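PDB 3MCH: molybdopterin biosynthesis enzyme, MoaB from Thermus thermophilus, which probably binds molybdopterin and takes part in the biosynthesis of the molybdenum cofactor, as do relatives of the MogA/MoaB family. Local coordinates for residues 18-23 with 40-45; 5-10 with 48-53; 66-71 with 78-83. All blocks are in the same frame, centred on the assembly; numbering follows the deposited sequence.

Overall arrangement
From the N terminus, strand 2-9 comes first and is one half of interaction 2, which stays open while the chain forms helix 21-30 and strand 35-43. Interaction 1 joins the start of that helix to the end of that strand, so its loop is nested inside the larger one that interaction 2 closes at helix 47-60. Strand 65-69 follows, and interaction 3 closes a short loop of its own between this strand's end and the start of helix 80-85, in series with the other two. No loops cross. All three contacts reach one mixed sheet, in which strand 2-9 lies between strands 35-43 and 65-69; the centres of interactions 2 and 3 are about 8 Å apart.

Interaction 1: 18-23 with 40-45; sequences RQDTTH and YELVPD
His23 and Tyr40 lie flat on one another: their ring centroids are 3.6 Å apart and their planes differ by only 9°, a face-to-face stack with little offset. His23 ND1 sits over the middle of the phenol ring, while Tyr40 CD1 sits over the middle of the imidazole. Both side chains extend away from their own backbone nitrogens (chi1 165° for His23, with Tyr40 close to it), which brings the two rings into the space between helix and strand.

The stack leaves the phenol oxygen beside Asp20. Tyr40 OH donates over 2.7 Å to Asp20 OD2, which receives it on its anti lone pair, the one away from OD1; the carboxylate is turned well out of the ring plane. OD2 also bonds Thr8 OG1, so two hydroxyl groups hold this buried oxygen. The other carboxylate oxygen faces the helix: Asp20 OD1 takes the amide of His23 at 3.0 Å with an N-H...O angle of 169°, approached from above the carboxylate plane, and more weakly the amide of Thr22. Asp20 is therefore an N-cap whose two oxygens divide their work, one for the helix end and one for the strand.

Asp20 and His23 are buried, whereas on the strand side Tyr40 and Leu42 are partly exposed. Packing thins out toward Leu42, which offers one methyl, CD2, at 3.7 Å from Asp20 OD2 and also leans on Phe14.

The contact links the second and third elements of the beta-alpha-beta unit formed by strand 2-9, helix 21-30 and strand 35-43. Strand 2-9 pairs with strand 35-43 alongside, and helix 132-142 packs against Thr21 and Thr22.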
loop_
_atom_site.group_PDB
_atom_site.type_symbol
_atom_site.label_atom_id
_atom_site.label_comp_id
_atom_site.label_asym_id
_atom_site.label_seq_id
_atom_site.Cartn_x
_atom_site.Cartn_y
_atom_site.Cartn_z
ATOM N N ARG B 18 29.468 20.368 3.124
ATOM C CA ARG B 18 28.065 20.619 3.433
ATOM C C ARG B 18 27.799 19.735 4.639
ATOM O O ARG B 18 28.307 18.612 4.719
ATOM C CB ARG B 18 27.226 20.239 2.197
ATOM C CG ARG B 18 26.685 18.804 2.176
ATOM C CD ARG B 18 25.586 18.645 1.132
ATOM N NE ARG B 18 24.344 19.315 1.521
ATOM C CZ ARG B 18 23.474 18.824 2.398
ATOM N NH1 ARG B 18 23.705 17.654 2.979
ATOM N NH2 ARG B 18 22.376 19.503 2.703
ATOM N N GLN B 19 27.032 20.244 5.596
ATOM C CA GLN B 19 26.718 19.456 6.777
ATOM C C GLN B 19 25.427 18.723 6.440
ATOM O O GLN B 19 24.494 19.299 5.877
ATOM C CB GLN B 19 26.533 20.321 8.030
ATOM C CG GLN B 19 26.081 19.507 9.234
ATOM C CD GLN B 19 26.042 20.300 10.526
ATOM O OE1 GLN B 19 25.360 21.323 10.624
ATOM N NE2 GLN B 19 26.767 19.821 11.532
ATOM N N ASP B 20 25.390 17.440 6.775
ATOM C CA ASP B 20 24.225 16.613 6.513
ATOM C C ASP B 20 23.166 16.988 7.534
ATOM O O ASP B 20 23.153 16.450 8.640
ATOM C CB ASP B 20 24.606 15.139 6.660
ATOM C CG ASP B 20 23.461 14.208 6.345
ATOM O OD1 ASP B 20 22.324 14.696 6.185
ATOM O OD2 ASP B 20 23.707 12.988 6.263
ATOM N N THR B 21 22.284 17.915 7.163
ATOM C CA THR B 21 21.235 18.375 8.065
ATOM C C THR B 21 20.070 17.404 8.241
ATOM O O THR B 21 19.331 17.494 9.221
ATOM C CB THR B 21 20.669 19.736 7.620
ATOM O OG1 THR B 21 20.271 19.666 6.248
ATOM C CG2 THR B 21 21.718 20.835 7.802
ATOM N N THR B 22 19.894 16.483 7.300
ATOM C CA THR B 22 18.810 15.515 7.423
ATOM C C THR B 22 19.190 14.527 8.525
ATOM O O THR B 22 18.362 14.160 9.360
ATOM C CB THR B 22 18.576 14.774 6.105
ATOM O OG1 THR B 22 18.304 15.732 5.074
ATOM C CG2 THR B 22 17.382 13.826 6.229
ATOM N N HIS B 23 20.451 14.107 8.514
ATOM C CA HIS B 23 20.988 13.206 9.530
ATOM C C HIS B 23 20.667 13.800 10.905
ATOM O O HIS B 23 20.188 13.107 11.803
ATOM C CB HIS B 23 22.507 13.091 9.349
ATOM C CG HIS B 23 23.223 12.488 10.517
ATOM N ND1 HIS B 23 24.500 12.864 10.878
ATOM C CD2 HIS B 23 22.852 11.528 11.399
ATOM C CE1 HIS B 23 24.885 12.163 11.929
ATOM N NE2 HIS B 23 23.904 11.345 12.265
ATOM N N TYR B 40 26.417 5.864 11.207
ATOM C CA TYR B 40 26.030 6.923 10.291
ATOM C C TYR B 40 26.997 6.925 9.114
ATOM O O TYR B 40 28.217 7.008 9.298
ATOM C CB TYR B 40 26.058 8.293 10.976
ATOM C CG TYR B 40 26.082 9.444 9.987
ATOM C CD1 TYR B 40 25.056 9.610 9.055
ATOM C CD2 TYR B 40 27.152 10.341 9.956
ATOM C CE1 TYR B 40 25.097 10.641 8.110
ATOM C CE2 TYR B 40 27.200 11.372 9.019
ATOM C CZ TYR B 40 26.172 11.514 8.100
ATOM O OH TYR B 40 26.227 12.519 7.161
ATOM N N GLU B 41 26.451 6.824 7.908
ATOM C CA GLU B 41 27.264 6.824 6.700
ATOM C C GLU B 41 26.564 7.556 5.561
ATOM O O GLU B 41 25.336 7.697 5.548
ATOM C CB GLU B 41 27.574 5.384 6.253
ATOM C CG GLU B 41 28.711 4.685 7.008
ATOM C CD GLU B 41 28.972 3.265 6.499
ATOM O OE1 GLU B 41 29.086 3.082 5.268
ATOM O OE2 GLU B 41 29.073 2.329 7.326
ATOM N N LEU B 42 27.367 8.041 4.620
ATOM C CA LEU B 42 26.870 8.713 3.426
ATOM C C LEU B 42 27.134 7.692 2.333
ATOM O O LEU B 42 28.155 7.003 2.367
ATOM C CB LEU B 42 27.683 9.970 3.119
ATOM C CG LEU B 42 27.605 11.166 4.068
ATOM C CD1 LEU B 42 28.770 12.106 3.794
ATOM C CD2 LEU B 42 26.284 11.879 3.882
ATOM N N VAL B 43 26.225 7.581 1.375
ATOM C CA VAL B 43 26.415 6.635 0.287
ATOM C C VAL B 43 25.906 7.269 -1.002
ATOM O O VAL B 43 24.935 8.026 -0.988
ATOM C CB VAL B 43 25.663 5.307 0.565
ATOM C CG1 VAL B 43 24.158 5.516 0.444
ATOM C CG2 VAL B 43 26.136 4.228 -0.391
ATOM N N PRO B 44 26.576 6.990 -2.134
ATOM C CA PRO B 44 26.163 7.552 -3.424
ATOM C C PRO B 44 24.811 7.004 -3.882
ATOM O O PRO B 44 24.295 6.045 -3.307
ATOM C CB PRO B 44 27.292 7.124 -4.365
ATOM C CG PRO B 44 28.472 6.954 -3.452
ATOM C CD PRO B 44 27.857 6.276 -2.263
ATOM N N ASP B 45 24.248 7.621 -4.917
ATOM C CA ASP B 45 22.973 7.185 -5.479
ATOM C C ASP B 45 23.338 6.044 -6.413
ATOM O O ASP B 45 23.127 6.130 -7.621
ATOM C CB ASP B 45 22.335 8.300 -6.310
ATOM C CG ASP B 45 21.550 9.278 -5.469
ATOM O OD1 ASP B 45 20.594 8.842 -4.797
ATOM O OD2 ASP B 45 21.886 10.479 -5.480
#

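Interaction 2: 5-10 with 48-53; sequences GILTVS and PMIKKV
Thr8 OG1, on the strand residue between Leu7 and Val9, which meet Val53 and Ile50, is held by two groups: it is hydrogen-bonded to Asn69 ND2, and its second grip comes from the N-cap Asp20. Thr8 lies on the other face of the strand and takes no part in the contact with helix 48-53, which is wholly apolar, with no hydrogen bond across it.

Two close pairs carry the packing, and a looser one, Leu7 CD2 to Ile50 CG2 at 4.4 Å, links them. Leu7 and Val53 reach toward each other tip to tip, Leu7 CD1 coming 3.9 Å from Val53 CG1, with Leu7 CD2 at 4.1 Å from Val53 CG1 as well. A single methyl of the valine thus fits against both branches of the leucine. Val53 CG1 points away from its own backbone nitrogen (chi1 176°), and Leu7 CG does likewise, which turns both side chains toward the interface. One helical turn earlier, Ile50 crosses Val9 at about a right angle; Ile50 CD1 is 3.6 Å from Val9 CG1, the closest approach of the two segments. Ile50 does not set out straight at the strand; the extended outer part of its chain (chi2 165°) carries CD1 across.

Strand 5-9 and helix 48-53 run antiparallel, their axes at 176° and 10.6 Å apart, the disposition of a helix laid on a sheet in an alpha/beta fold. Leu7 and Val9 serve the face covered by helix 47-60, whereas Thr8 serves the face where helix 21-30 begins. The four touching residues are buried, and neighbours fill in around them: Val43 of the adjacent strand packs on Leu7 and Val9, and Thr80 touches both Val9 and Ile50. On the outer part of the helix, Lys51 NZ forms a salt bridge with Glu86.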
loop_
_atom_site.group_PDB
_atom_site.type_symbol
_atom_site.label_atom_id
_atom_site.label_comp_id
_atom_site.label_asym_id
_atom_site.label_seq_id
_atom_site.Cartn_x
_atom_site.Cartn_y
_atom_site.Cartn_z
ATOM N N GLY B 5 20.977 2.810 12.663
ATOM C CA GLY B 5 21.956 3.255 11.693
ATOM C C GLY B 5 21.251 4.259 10.794
ATOM O O GLY B 5 20.113 4.028 10.383
ATOM N N ILE B 6 21.899 5.382 10.509
ATOM C CA ILE B 6 21.310 6.398 9.641
ATOM C C ILE B 6 22.141 6.439 8.363
ATOM O O ILE B 6 23.339 6.703 8.405
ATOM C CB ILE B 6 21.316 7.795 10.328
ATOM C CG1 ILE B 6 20.470 7.746 11.605
ATOM C CG2 ILE B 6 20.761 8.858 9.377
ATOM C CD1 ILE B 6 18.983 7.318 11.466
ATOM N N LEU B 7 21.501 6.155 7.232
ATOM C CA LEU B 7 22.188 6.148 5.946
ATOM C C LEU B 7 21.675 7.249 5.031
ATOM O O LEU B 7 20.532 7.207 4.583
ATOM C CB LEU B 7 22.000 4.795 5.257
ATOM C CG LEU B 7 22.689 4.632 3.897
ATOM C CD1 LEU B 7 24.193 4.787 4.067
ATOM C CD2 LEU B 7 22.355 3.269 3.314
ATOM N N THR B 8 22.524 8.233 4.752
ATOM C CA THR B 8 22.141 9.335 3.880
ATOM C C THR B 8 22.542 9.017 2.442
ATOM O O THR B 8 23.727 8.946 2.109
ATOM C CB THR B 8 22.793 10.655 4.338
ATOM O OG1 THR B 8 22.276 11.008 5.628
ATOM C CG2 THR B 8 22.480 11.784 3.357
ATOM N N VAL B 9 21.531 8.817 1.602
ATOM C CA VAL B 9 21.726 8.478 0.200
ATOM C C VAL B 9 21.661 9.639 -0.787
ATOM O O VAL B 9 20.599 10.233 -0.986
ATOM C CB VAL B 9 20.631 7.489 -0.280
ATOM C CG1 VAL B 9 20.893 7.076 -1.725
ATOM C CG2 VAL B 9 20.596 6.267 0.626
ATOM N N SER B 10 22.804 9.953 -1.395
ATOM C CA SER B 10 22.909 11.025 -2.385
ATOM C C SER B 10 24.330 11.046 -2.936
ATOM O O SER B 10 25.270 10.639 -2.258
ATOM C CB SER B 10 22.451 12.337 -1.749
ATOM O OG SER B 10 22.747 13.425 -2.618
ATOM N N PRO B 48 24.104 -0.544 -6.082
ATOM C CA PRO B 48 25.102 -1.505 -5.604
ATOM C C PRO B 48 25.724 -1.101 -4.269
ATOM O O PRO B 48 25.895 -1.926 -3.371
ATOM C CB PRO B 48 26.137 -1.516 -6.731
ATOM C CG PRO B 48 25.314 -1.250 -7.936
ATOM C CD PRO B 48 24.390 -0.147 -7.473
ATOM N N MET B 49 26.061 0.176 -4.149
ATOM C CA MET B 49 26.677 0.686 -2.936
ATOM C C MET B 49 25.687 0.816 -1.791
ATOM O O MET B 49 26.034 0.580 -0.636
ATOM C CB MET B 49 27.334 2.029 -3.223
ATOM C CG MET B 49 28.428 1.923 -4.267
ATOM S SD MET B 49 29.243 3.486 -4.534
ATOM C CE MET B 49 30.380 3.494 -3.144
ATOM N N ILE B 50 24.456 1.196 -2.109
ATOM C CA ILE B 50 23.432 1.318 -1.077
ATOM C C ILE B 50 23.236 -0.066 -0.473
ATOM O O ILE B 50 23.220 -0.231 0.747
ATOM C CB ILE B 50 22.089 1.812 -1.668
ATOM C CG1 ILE B 50 22.227 3.258 -2.147
ATOM C CG2 ILE B 50 20.981 1.705 -0.618
ATOM C CD1 ILE B 50 21.106 3.743 -3.063
ATOM N N LYS B 51 23.105 -1.063 -1.344
ATOM C CA LYS B 51 22.904 -2.436 -0.910
ATOM C C LYS B 51 24.062 -2.990 -0.079
ATOM O O LYS B 51 23.836 -3.730 0.875
ATOM C CB LYS B 51 22.640 -3.325 -2.132
ATOM C CG LYS B 51 21.427 -2.867 -2.939
ATOM C CD LYS B 51 21.135 -3.751 -4.149
ATOM C CE LYS B 51 20.634 -5.124 -3.738
ATOM N NZ LYS B 51 20.167 -5.917 -4.918
ATOM N N LYS B 52 25.296 -2.633 -0.424
ATOM C CA LYS B 52 26.444 -3.127 0.333
ATOM C C LYS B 52 26.373 -2.675 1.789
ATOM O O LYS B 52 26.608 -3.464 2.704
ATOM C CB LYS B 52 27.761 -2.645 -0.279
ATOM C CG LYS B 52 28.978 -3.161 0.480
ATOM C CD LYS B 52 30.289 -2.633 -0.076
ATOM C CE LYS B 52 31.463 -3.137 0.754
ATOM N NZ LYS B 52 32.774 -2.656 0.229
ATOM N N VAL B 53 26.049 -1.402 1.996
ATOM C CA VAL B 53 25.941 -0.852 3.341
ATOM C C VAL B 53 24.765 -1.473 4.090
ATOM O O VAL B 53 24.905 -1.887 5.236
ATOM C CB VAL B 53 25.760 0.686 3.313
ATOM C CG1 VAL B 53 25.558 1.214 4.729
ATOM C CG2 VAL B 53 26.980 1.344 2.679
#

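Interaction 3: 66-71 with 78-83; sequences ILTNGG and DRTPEA
Gly71 presents its flat carbonyl group to segment 78-83. Asp78 covers one face, with its CB 3.3 Å from Gly71 C and its OD1 3.4 Å from Gly71 CA, while Thr80 N and Pro81 CD meet the oxygen end, tilted to the other side of the plane, each 3.1 Å from Gly71 O. The Thr80 amide makes a hydrogen bond, tilted 25° from the carbonyl plane.

Thr80 adds a second bond: its OG1 donates to Gly70 O over 2.9 Å, being turned beside its own backbone N (chi1 -61°). Its CG2 meets Thr68 OG1 at 3.8 Å, an oxygen bonded to Asn127 ND2. A valine in place of Thr80 would probably leave Gly70 O without its hydroxyl donor, and the Gly70-Gly71 backbone held to the helix start by just the amide bond of the two described. At Gly71, phi is 73°, and a CB would fall 2.2 Å from Thr80 OG1, so the close approach depends on the missing side chain.

The glycine pair that follows strand 65-69 is thus bonded to the first turn of helix 80-85, an arrangement consistent with the glycine-rich loop of the MogA/MoaB family, which probably lines the molybdopterin site.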
loop_
_atom_site.group_PDB
_atom_site.type_symbol
_atom_site.label_atom_id
_atom_site.label_comp_id
_atom_site.label_asym_id
_atom_site.label_seq_id
_atom_site.Cartn_x
_atom_site.Cartn_y
_atom_site.Cartn_z
ATOM N N ILE B 66 17.368 0.541 10.572
ATOM C CA ILE B 66 18.150 1.279 9.598
ATOM C C ILE B 66 17.226 2.308 8.975
ATOM O O ILE B 66 16.197 1.962 8.394
ATOM C CB ILE B 66 18.714 0.393 8.474
ATOM C CG1 ILE B 66 19.728 -0.595 9.045
ATOM C CG2 ILE B 66 19.365 1.280 7.400
ATOM C CD1 ILE B 66 20.106 -1.741 8.111
ATOM N N LEU B 67 17.583 3.575 9.140
ATOM C CA LEU B 67 16.819 4.668 8.573
ATOM C C LEU B 67 17.634 5.276 7.441
ATOM O O LEU B 67 18.650 5.935 7.686
ATOM C CB LEU B 67 16.535 5.740 9.636
ATOM C CG LEU B 67 15.706 5.292 10.846
ATOM C CD1 LEU B 67 15.634 6.411 11.883
ATOM C CD2 LEU B 67 14.300 4.904 10.391
ATOM N N THR B 68 17.222 5.017 6.205
ATOM C CA THR B 68 17.915 5.615 5.071
ATOM C C THR B 68 17.121 6.887 4.817
ATOM O O THR B 68 15.960 6.988 5.219
ATOM C CB THR B 68 17.860 4.742 3.784
ATOM O OG1 THR B 68 16.525 4.732 3.253
ATOM C CG2 THR B 68 18.309 3.317 4.072
ATOM N N ASN B 69 17.742 7.872 4.183
ATOM C CA ASN B 69 17.030 9.090 3.853
ATOM C C ASN B 69 17.502 9.536 2.477
ATOM O O ASN B 69 18.697 9.477 2.176
ATOM C CB ASN B 69 17.257 10.183 4.912
ATOM C CG ASN B 69 18.672 10.734 4.907
ATOM O OD1 ASN B 69 19.040 11.530 4.044
ATOM N ND2 ASN B 69 19.473 10.307 5.876
ATOM N N GLY B 70 16.551 9.931 1.635
ATOM C CA GLY B 70 16.864 10.376 0.284
ATOM C C GLY B 70 16.728 9.318 -0.801
ATOM O O GLY B 70 16.734 8.118 -0.520
ATOM N N GLY B 71 16.611 9.773 -2.050
ATOM C CA GLY B 71 16.499 8.866 -3.181
ATOM C C GLY B 71 15.171 8.143 -3.310
ATOM O O GLY B 71 15.100 7.081 -3.928
ATOM N N ASP B 78 16.525 8.547 -8.359
ATOM C CA ASP B 78 16.105 8.082 -7.037
ATOM C C ASP B 78 15.747 6.603 -7.101
ATOM O O ASP B 78 14.643 6.244 -7.511
ATOM C CB ASP B 78 14.885 8.868 -6.553
ATOM C CG ASP B 78 15.135 10.360 -6.497
ATOM O OD1 ASP B 78 16.177 10.771 -5.949
ATOM O OD2 ASP B 78 14.283 11.124 -6.993
ATOM N N ARG B 79 16.674 5.747 -6.687
ATOM C CA ARG B 79 16.433 4.309 -6.720
ATOM C C ARG B 79 16.616 3.633 -5.367
ATOM O O ARG B 79 16.798 2.416 -5.288
ATOM C CB ARG B 79 17.346 3.656 -7.763
ATOM C CG ARG B 79 16.994 4.047 -9.193
ATOM C CD ARG B 79 17.962 3.453 -10.210
ATOM N NE ARG B 79 19.271 4.098 -10.164
ATOM C CZ ARG B 79 20.266 3.838 -11.007
ATOM N NH1 ARG B 79 20.111 2.939 -11.971
ATOM N NH2 ARG B 79 21.418 4.484 -10.891
ATOM N N THR B 80 16.556 4.419 -4.299
ATOM C CA THR B 80 16.714 3.869 -2.957
ATOM C C THR B 80 15.654 2.812 -2.648
ATOM O O THR B 80 15.955 1.794 -2.029
ATOM C CB THR B 80 16.658 4.983 -1.890
ATOM O OG1 THR B 80 17.731 5.906 -2.118
ATOM C CG2 THR B 80 16.806 4.396 -0.484
ATOM N N PRO B 81 14.396 3.039 -3.073
ATOM C CA PRO B 81 13.355 2.041 -2.796
ATOM C C PRO B 81 13.633 0.717 -3.497
ATOM O O PRO B 81 13.511 -0.348 -2.898
ATOM C CB PRO B 81 12.081 2.711 -3.314
ATOM C CG PRO B 81 12.365 4.162 -3.119
ATOM C CD PRO B 81 13.795 4.266 -3.622
ATOM N N GLU B 82 14.006 0.790 -4.773
ATOM C CA GLU B 82 14.307 -0.417 -5.537
ATOM C C GLU B 82 15.479 -1.171 -4.930
ATOM O O GLU B 82 15.434 -2.390 -4.786
ATOM C CB GLU B 82 14.633 -0.076 -6.996
ATOM C CG GLU B 82 13.448 0.406 -7.813
ATOM C CD GLU B 82 13.323 1.916 -7.841
ATOM O OE1 GLU B 82 13.312 2.540 -6.760
ATOM O OE2 GLU B 82 13.234 2.479 -8.953
ATOM N N ALA B 83 16.531 -0.444 -4.577
ATOM C CA ALA B 83 17.712 -1.066 -3.992
ATOM C C ALA B 83 17.366 -1.750 -2.677
ATOM O O ALA B 83 17.850 -2.843 -2.381
ATOM C CB ALA B 83 18.800 -0.022 -3.770
#